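Epimerase (Methylomonas sp. DH-1, PDB 7CJ7) catalyses the manganese-dependent epimerization of ketoses at C3, working fastest on L-ribulose and also interconverting D-allulose and D-fructose. Local coordinates at residues G89-Y101 with A134-I147. Numbering follows the deposited sequence.
Sequences GDELLRKATDVLY and AMQRLADYAADKGI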
ATOM      1  N   GLY A  89      20.742  -0.246 -15.810  1.00 11.84           N
ATOM      2  CA  GLY A  89      19.305  -0.041 -16.052  1.00 11.12           C
ATOM      3  C   GLY A  89      19.037   0.245 -17.516  1.00 11.26           C
ATOM      4  O   GLY A  89      18.112  -0.368 -18.091  1.00 10.95           O
ATOM      5  N   ASP A  90      19.820   1.142 -18.117  1.00 12.82           N
ATOM      6  CA  ASP A  90      19.695   1.494 -19.557  1.00 12.25           C
ATOM      7  C   ASP A  90      19.820   0.200 -20.371  1.00 11.10           C
ATOM      8  O   ASP A  90      19.017   0.002 -21.306  1.00 10.96           O
ATOM      9  CB  ASP A  90      20.757   2.507 -20.006  1.00 14.72           C
ATOM     10  CG  ASP A  90      20.549   3.944 -19.543  1.00 17.37           C
ATOM     11  OD1 ASP A  90      19.489   4.237 -18.938  1.00 19.02           O
ATOM     12  OD2 ASP A  90      21.471   4.770 -19.777  1.00 22.76           O
ATOM     13  N   GLU A  91      20.787  -0.652 -20.013  1.00 10.68           N
ATOM     14  CA  GLU A  91      21.101  -1.919 -20.726  1.00 11.58           C
ATOM     15  C   GLU A  91      19.920  -2.887 -20.585  1.00 11.50           C
ATOM     16  O   GLU A  91      19.495  -3.448 -21.605  1.00 11.71           O
ATOM     17  CB  GLU A  91      22.410  -2.495 -20.197  1.00 13.90           C
ATOM     18  CG  GLU A  91      22.763  -3.850 -20.768  1.00 16.60           C
ATOM     19  CD  GLU A  91      23.966  -4.485 -20.080  1.00 20.54           C
ATOM     20  OE1 GLU A  91      23.865  -4.842 -18.876  1.00 23.31           O
ATOM     21  OE2 GLU A  91      25.008  -4.598 -20.738  1.00 29.35           O
ATOM     22  N   LEU A  92      19.373  -3.048 -19.380  1.00 11.47           N
ATOM     23  CA  LEU A  92      18.180  -3.911 -19.165  1.00 11.25           C
ATOM     24  C   LEU A  92      17.016  -3.382 -20.017  1.00 10.89           C
ATOM     25  O   LEU A  92      16.326  -4.183 -20.663  1.00  9.90           O
ATOM     26  CB  LEU A  92      17.822  -3.960 -17.678  1.00 11.90           C
ATOM     27  CG  LEU A  92      16.816  -5.049 -17.296  1.00 12.93           C
ATOM     28  CD1 LEU A  92      16.977  -5.455 -15.839  1.00 13.79           C
ATOM     29  CD2 LEU A  92      15.397  -4.594 -17.565  1.00 14.68           C
ATOM     30  N   LEU A  93      16.776  -2.074 -20.025  1.00  9.75           N
ATOM     31  CA  LEU A  93      15.603  -1.514 -20.751  1.00 10.36           C
ATOM     32  C   LEU A  93      15.782  -1.695 -22.269  1.00 10.31           C
ATOM     33  O   LEU A  93      14.777  -1.971 -22.973  1.00  9.36           O
ATOM     34  CB  LEU A  93      15.434  -0.050 -20.352  1.00  9.93           C
ATOM     35  CG  LEU A  93      14.976   0.171 -18.913  1.00 10.44           C
ATOM     36  CD1 LEU A  93      15.209   1.614 -18.491  1.00 10.11           C
ATOM     37  CD2 LEU A  93      13.510  -0.226 -18.734  1.00 10.25           C
ATOM     38  N   ARG A  94      17.008  -1.565 -22.773  1.00 10.78           N
ATOM     39  CA  ARG A  94      17.307  -1.819 -24.208  1.00 10.95           C
ATOM     40  C   ARG A  94      16.989  -3.285 -24.525  1.00 10.27           C
ATOM     41  O   ARG A  94      16.323  -3.547 -25.537  1.00 10.45           O
ATOM     42  CB  ARG A  94      18.757  -1.437 -24.538  1.00 11.94           C
ATOM     43  CG  ARG A  94      19.002   0.066 -24.634  1.00 13.15           C
ATOM     44  CD  ARG A  94      20.297   0.358 -25.373  1.00 15.31           C
ATOM     45  NE  ARG A  94      21.427  -0.284 -24.716  1.00 18.20           N
ATOM     46  CZ  ARG A  94      22.150   0.267 -23.744  1.00 20.46           C
ATOM     47  NH1 ARG A  94      21.885   1.498 -23.347  1.00 20.65           N
ATOM     48  NH2 ARG A  94      23.146  -0.403 -23.187  1.00 21.81           N
ATOM     49  N   LYS A  95      17.419  -4.213 -23.673  1.00  9.82           N
ATOM     50  CA  LYS A  95      17.200  -5.664 -23.899  1.00 11.16           C
ATOM     51  C   LYS A  95      15.693  -5.957 -23.884  1.00  9.89           C
ATOM     52  O   LYS A  95      15.237  -6.733 -24.753  1.00 10.85           O
ATOM     53  CB  LYS A  95      17.931  -6.503 -22.850  1.00 12.62           C
ATOM     54  CG  LYS A  95      17.828  -8.007 -23.063  1.00 14.66           C
ATOM     55  CD  LYS A  95      18.500  -8.485 -24.335  1.00 17.64           C
ATOM     56  CE  LYS A  95      18.266  -9.955 -24.599  1.00 20.56           C
ATOM     57  NZ  LYS A  95      18.840 -10.371 -25.900  1.00 24.23           N
ATOM     58  N   ALA A  96      14.948  -5.354 -22.954  1.00  9.28           N
ATOM     59  CA  ALA A  96      13.485  -5.539 -22.829  1.00  9.02           C
ATOM     60  C   ALA A  96      12.817  -5.025 -24.106  1.00  9.68           C
ATOM     61  O   ALA A  96      11.943  -5.719 -24.648  1.00 10.10           O
ATOM     62  CB  ALA A  96      12.949  -4.854 -21.597  1.00  9.29           C
ATOM     63  N   THR A  97      13.253  -3.867 -24.597  1.00  9.65           N
ATOM     64  CA  THR A  97      12.746  -3.277 -25.863  1.00  9.59           C
ATOM     65  C   THR A  97      13.005  -4.262 -27.008  1.00  9.28           C
ATOM     66  O   THR A  97      12.099  -4.489 -27.814  1.00  9.53           O
ATOM     67  CB  THR A  97      13.374  -1.905 -26.120  1.00 10.54           C
ATOM     68  OG1 THR A  97      13.069  -1.050 -25.014  1.00 10.58           O
ATOM     69  CG2 THR A  97      12.879  -1.280 -27.401  1.00 11.04           C
ATOM     70  N   ASP A  98      14.206  -4.829 -27.070  1.00 10.05           N
ATOM     71  CA  ASP A  98      14.625  -5.762 -28.146  1.00 11.17           C
ATOM     72  C   ASP A  98      13.723  -7.000 -28.118  1.00 10.63           C
ATOM     73  O   ASP A  98      13.306  -7.469 -29.193  1.00 10.56           O
ATOM     74  CB  ASP A  98      16.090  -6.167 -27.993  1.00 12.67           C
ATOM     75  CG  ASP A  98      17.101  -5.056 -28.260  1.00 15.68           C
ATOM     76  OD1 ASP A  98      16.707  -3.985 -28.777  1.00 15.82           O
ATOM     77  OD2 ASP A  98      18.286  -5.288 -27.976  1.00 18.71           O
ATOM     78  N   VAL A  99      13.455  -7.532 -26.932  1.00  9.97           N
ATOM     79  CA  VAL A  99      12.612  -8.746 -26.768  1.00  9.99           C
ATOM     80  C   VAL A  99      11.203  -8.409 -27.249  1.00  9.54           C
ATOM     81  O   VAL A  99      10.633  -9.197 -28.010  1.00  9.46           O
ATOM     82  CB  VAL A  99      12.604  -9.246 -25.316  1.00 10.89           C
ATOM     83  CG1 VAL A  99      11.510 -10.281 -25.085  1.00 11.80           C
ATOM     84  CG2 VAL A  99      13.962  -9.809 -24.937  1.00 11.67           C
ATOM     85  N   LEU A 100      10.673  -7.258 -26.823  1.00  9.62           N
ATOM     86  CA  LEU A 100       9.304  -6.830 -27.188  1.00 10.40           C
ATOM     87  C   LEU A 100       9.210  -6.710 -28.713  1.00 10.08           C
ATOM     88  O   LEU A 100       8.258  -7.243 -29.284  1.00 10.21           O
ATOM     89  CB  LEU A 100       9.000  -5.504 -26.498  1.00 10.85           C
ATOM     90  CG  LEU A 100       7.654  -4.871 -26.838  1.00 12.27           C
ATOM     91  CD1 LEU A 100       6.496  -5.752 -26.392  1.00 13.22           C
ATOM     92  CD2 LEU A 100       7.554  -3.501 -26.195  1.00 14.09           C
ATOM     93  N   TYR A 101      10.183  -6.060 -29.354  1.00  9.77           N
ATOM     94  CA  TYR A 101      10.212  -5.901 -30.831  1.00  9.84           C
ATOM     95  C   TYR A 101      10.190  -7.282 -31.499  1.00 10.19           C
ATOM     96  O   TYR A 101       9.427  -7.479 -32.468  1.00 11.21           O
ATOM     97  CB  TYR A 101      11.438  -5.118 -31.297  1.00 11.15           C
ATOM     98  CG  TYR A 101      11.541  -5.007 -32.799  1.00 11.65           C
ATOM     99  CD1 TYR A 101      10.863  -4.020 -33.495  1.00 12.53           C
ATOM    100  CD2 TYR A 101      12.294  -5.910 -33.526  1.00 12.44           C
ATOM    101  CE1 TYR A 101      10.952  -3.916 -34.873  1.00 12.29           C
ATOM    102  CE2 TYR A 101      12.384  -5.830 -34.903  1.00 13.39           C
ATOM    103  CZ  TYR A 101      11.713  -4.828 -35.579  1.00 12.74           C
ATOM    104  OH  TYR A 101      11.827  -4.743 -36.934  1.00 14.21           O
ATOM    105  N   ALA A 134      16.761   9.114 -18.262  1.00 10.49           N
ATOM    106  CA  ALA A 134      16.726   7.677 -18.619  1.00  9.84           C
ATOM    107  C   ALA A 134      15.513   7.414 -19.508  1.00 10.17           C
ATOM    108  O   ALA A 134      15.623   6.614 -20.459  1.00 10.64           O
ATOM    109  CB  ALA A 134      16.689   6.817 -17.380  1.00 10.88           C
ATOM    110  N   MET A 135      14.373   8.043 -19.210  1.00  9.79           N
ATOM    111  CA  MET A 135      13.139   7.766 -19.984  1.00  9.76           C
ATOM    112  C   MET A 135      13.234   8.452 -21.352  1.00  9.33           C
ATOM    113  O   MET A 135      12.656   7.924 -22.322  1.00  8.49           O
ATOM    114  CB  MET A 135      11.881   8.192 -19.226  1.00 10.14           C
ATOM    115  CG  MET A 135      11.626   7.336 -17.991  1.00 10.94           C
ATOM    116  SD  MET A 135      11.494   5.553 -18.320  1.00 11.43           S
ATOM    117  CE  MET A 135      13.206   5.036 -18.188  1.00 11.49           C
ATOM    118  N   GLN A 136      13.965   9.562 -21.454  1.00  9.70           N
ATOM    119  CA  GLN A 136      14.254  10.168 -22.772  1.00  9.76           C
ATOM    120  C   GLN A 136      15.092   9.199 -23.604  1.00  9.92           C
ATOM    121  O   GLN A 136      14.753   9.002 -24.780  1.00 10.34           O
ATOM    122  CB  GLN A 136      14.945  11.514 -22.615  1.00 10.40           C
ATOM    123  CG  GLN A 136      14.031  12.553 -21.993  1.00 11.51           C
ATOM    124  CD  GLN A 136      14.757  13.833 -21.679  1.00 12.57           C
ATOM    125  OE1 GLN A 136      15.954  13.835 -21.399  1.00 15.00           O
ATOM    126  NE2 GLN A 136      14.026  14.934 -21.711  1.00 13.43           N
ATOM    127  N   ARG A 137      16.162   8.649 -23.038  1.00  9.89           N
ATOM    128  CA  ARG A 137      17.065   7.738 -23.789  1.00 10.86           C
ATOM    129  C   ARG A 137      16.272   6.491 -24.215  1.00 10.73           C
ATOM    130  O   ARG A 137      16.419   6.053 -25.376  1.00 11.28           O
ATOM    131  CB  ARG A 137      18.306   7.392 -22.959  1.00 11.59           C
ATOM    132  CG  ARG A 137      19.188   8.588 -22.630  1.00 12.63           C
ATOM    133  CD  ARG A 137      20.539   8.167 -22.077  1.00 13.37           C
ATOM    134  NE  ARG A 137      20.440   7.433 -20.822  1.00 13.45           N
ATOM    135  CZ  ARG A 137      20.358   7.993 -19.622  1.00 13.95           C
ATOM    136  NH1 ARG A 137      20.337   9.304 -19.499  1.00 15.73           N
ATOM    137  NH2 ARG A 137      20.279   7.242 -18.538  1.00 14.54           N
ATOM    138  N   LEU A 138      15.454   5.937 -23.317  1.00 10.24           N
ATOM    139  CA  LEU A 138      14.657   4.723 -23.614  1.00  9.91           C
ATOM    140  C   LEU A 138      13.618   5.054 -24.689  1.00  9.30           C
ATOM    141  O   LEU A 138      13.493   4.283 -25.634  1.00  8.89           O
ATOM    142  CB  LEU A 138      13.972   4.216 -22.350  1.00 10.14           C
ATOM    143  CG  LEU A 138      12.986   3.071 -22.582  1.00 10.32           C
ATOM    144  CD1 LEU A 138      13.675   1.884 -23.241  1.00 10.77           C
ATOM    145  CD2 LEU A 138      12.324   2.660 -21.281  1.00 10.77           C
ATOM    146  N   ALA A 139      12.876   6.149 -24.540  1.00  9.14           N
ATOM    147  CA  ALA A 139      11.860   6.555 -25.539  1.00  9.65           C
ATOM    148  C   ALA A 139      12.509   6.621 -26.929  1.00 10.37           C
ATOM    149  O   ALA A 139      11.900   6.149 -27.907  1.00 11.11           O
ATOM    150  CB  ALA A 139      11.224   7.862 -25.145  1.00 10.12           C
ATOM    151  N   ASP A 140      13.707   7.195 -27.027  1.00 10.91           N
ATOM    152  CA  ASP A 140      14.395   7.403 -28.324  1.00 12.32           C
ATOM    153  C   ASP A 140      14.811   6.039 -28.887  1.00 11.36           C
ATOM    154  O   ASP A 140      14.652   5.834 -30.120  1.00 12.48           O
ATOM    155  CB  ASP A 140      15.552   8.395 -28.173  1.00 14.27           C
ATOM    156  CG  ASP A 140      15.085   9.820 -27.912  1.00 16.27           C
ATOM    157  OD1 ASP A 140      13.904  10.110 -28.182  1.00 18.06           O
ATOM    158  OD2 ASP A 140      15.901  10.628 -27.418  1.00 20.09           O
ATOM    159  N   TYR A 141      15.299   5.130 -28.037  1.00 10.32           N
ATOM    160  CA  TYR A 141      15.670   3.747 -28.441  1.00 10.79           C
ATOM    161  C   TYR A 141      14.434   2.990 -28.942  1.00 10.76           C
ATOM    162  O   TYR A 141      14.501   2.358 -30.037  1.00 12.31           O
ATOM    163  CB  TYR A 141      16.346   2.999 -27.290  1.00 10.82           C
ATOM    164  CG  TYR A 141      16.933   1.679 -27.694  1.00 11.06           C
ATOM    165  CD1 TYR A 141      18.129   1.596 -28.390  1.00 12.39           C
ATOM    166  CD2 TYR A 141      16.264   0.500 -27.414  1.00 11.76           C
ATOM    167  CE1 TYR A 141      18.651   0.370 -28.776  1.00 12.61           C
ATOM    168  CE2 TYR A 141      16.771  -0.726 -27.801  1.00 11.90           C
ATOM    169  CZ  TYR A 141      17.982  -0.797 -28.455  1.00 12.56           C
ATOM    170  OH  TYR A 141      18.457  -2.022 -28.841  1.00 14.04           O
ATOM    171  N   ALA A 142      13.341   3.040 -28.176  1.00 11.11           N
ATOM    172  CA  ALA A 142      12.060   2.362 -28.483  1.00 11.14           C
ATOM    173  C   ALA A 142      11.484   2.936 -29.780  1.00 10.89           C
ATOM    174  O   ALA A 142      10.857   2.186 -30.526  1.00 11.53           O
ATOM    175  CB  ALA A 142      11.088   2.514 -27.337  1.00 11.10           C
ATOM    176  N   ALA A 143      11.681   4.231 -30.035  1.00 12.06           N
ATOM    177  CA  ALA A 143      11.062   4.925 -31.190  1.00 13.13           C
ATOM    178  C   ALA A 143      11.595   4.301 -32.482  1.00 14.70           C
ATOM    179  O   ALA A 143      10.859   4.253 -33.475  1.00 16.40           O
ATOM    180  CB  ALA A 143      11.334   6.409 -31.121  1.00 12.95           C
ATOM    181  N   ASP A 144      12.837   3.823 -32.453  1.00 16.66           N
ATOM    182  CA  ASP A 144      13.523   3.222 -33.626  1.00 19.40           C
ATOM    183  C   ASP A 144      12.898   1.855 -33.949  1.00 19.55           C
ATOM    184  O   ASP A 144      13.065   1.399 -35.095  1.00 20.35           O
ATOM    185  CB  ASP A 144      15.030   3.155 -33.372  1.00 23.79           C
ATOM    186  CG  ASP A 144      15.707   4.521 -33.347  1.00 30.99           C
ATOM    187  OD1 ASP A 144      15.311   5.402 -34.148  1.00 36.68           O
ATOM    188  OD2 ASP A 144      16.632   4.700 -32.528  1.00 40.18           O
ATOM    189  N   LYS A 145      12.177   1.244 -32.999  1.00 15.07           N
ATOM    190  CA  LYS A 145      11.588  -0.118 -33.144  1.00 15.95           C
ATOM    191  C   LYS A 145      10.057  -0.065 -33.071  1.00 15.75           C
ATOM    192  O   LYS A 145       9.446  -1.119 -32.851  1.00 15.67           O
ATOM    193  CB  LYS A 145      12.177  -1.024 -32.062  1.00 17.44           C
ATOM    194  CG  LYS A 145      13.677  -1.223 -32.199  1.00 21.67           C
ATOM    195  CD  LYS A 145      14.233  -2.365 -31.396  1.00 24.47           C
ATOM    196  CE  LYS A 145      15.660  -2.678 -31.797  1.00 28.00           C
ATOM    197  NZ  LYS A 145      16.008  -4.096 -31.552  1.00 29.67           N
ATOM    198  N   GLY A 146       9.459   1.118 -33.243  1.00 15.53           N
ATOM    199  CA  GLY A 146       7.994   1.298 -33.297  1.00 14.21           C
ATOM    200  C   GLY A 146       7.315   0.978 -31.974  1.00 13.36           C
ATOM    201  O   GLY A 146       6.150   0.537 -31.980  1.00 15.72           O
ATOM    202  N   ILE A 147       7.994   1.235 -30.860  1.00 11.20           N
ATOM    203  CA  ILE A 147       7.496   0.866 -29.507  1.00 10.84           C
ATOM    204  C   ILE A 147       7.183   2.141 -28.710  1.00 10.46           C
ATOM    205  O   ILE A 147       7.992   3.095 -28.715  1.00  9.96           O
ATOM    206  CB  ILE A 147       8.497  -0.075 -28.813  1.00 10.57           C
ATOM    207  CG1 ILE A 147       8.417  -1.489 -29.408  1.00 12.27           C
ATOM    208  CG2 ILE A 147       8.291  -0.077 -27.305  1.00 10.20           C
ATOM    209  CD1 ILE A 147       9.630  -2.334 -29.141  1.00 13.40           C
TER
HETATM  210  O   HOH W   1      17.209   4.286 -20.288  1.00 17.81           O
HETATM  211  O   HOH W   2      14.993  -6.865 -31.298  1.00 18.97           O
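Tyr-141 lies against Arg-94 and Asp-98 where two consecutive outer helices of the TIM barrel, 83-102 and 125-143, run side by side; the axes of segments 89-101 and 134-143 approach to 10.1 Å and are nearly parallel, with a signed crossing angle of -25°. With CG anti to the backbone N (chi1 -171°), the Tyr-141 ring is carried toward helix 83-102, within reach of both partners. Arg-94 lays its aliphatic stem over one ring face, CG standing 3.8 Å from the centroid and almost on the ring normal, which identifies a CH-pi contact. At the ring's edge, Tyr-141 OH donates to the syn lone pair of Asp-98 OD1 at 2.6 Å. That oxygen also accepts from Lys-145 NZ at 2.9 Å, but from well above the carboxylate plane, so two donors from different directions grip one atom.

Beneath this polar rim the layer is apolar: Leu-93 CB meets Leu-138 CD1 at 3.9 Å, and Ile-147, just before strand 148-152, packs CG2 against Leu-100 CD2 at 3.7 Å. On the barrel strands, Leu-93 also touches Ile-112, Thr-97 and Leu-100 touch Leu-108, and Leu-138 touches Ile-149. Thr-97 OG1 bonds back to Leu-93 O, leaving CG2 to face Tyr-141 and Ile-147.

Toward the start of the two segments, Arg-137 grips the Asp-90 carboxylate side-on, NE to OD2 and NH2 to OD1, although the two planes are 61° apart. A water donates both to Asp-90 OD1, at 2.7 Å, and to Ala-134 O.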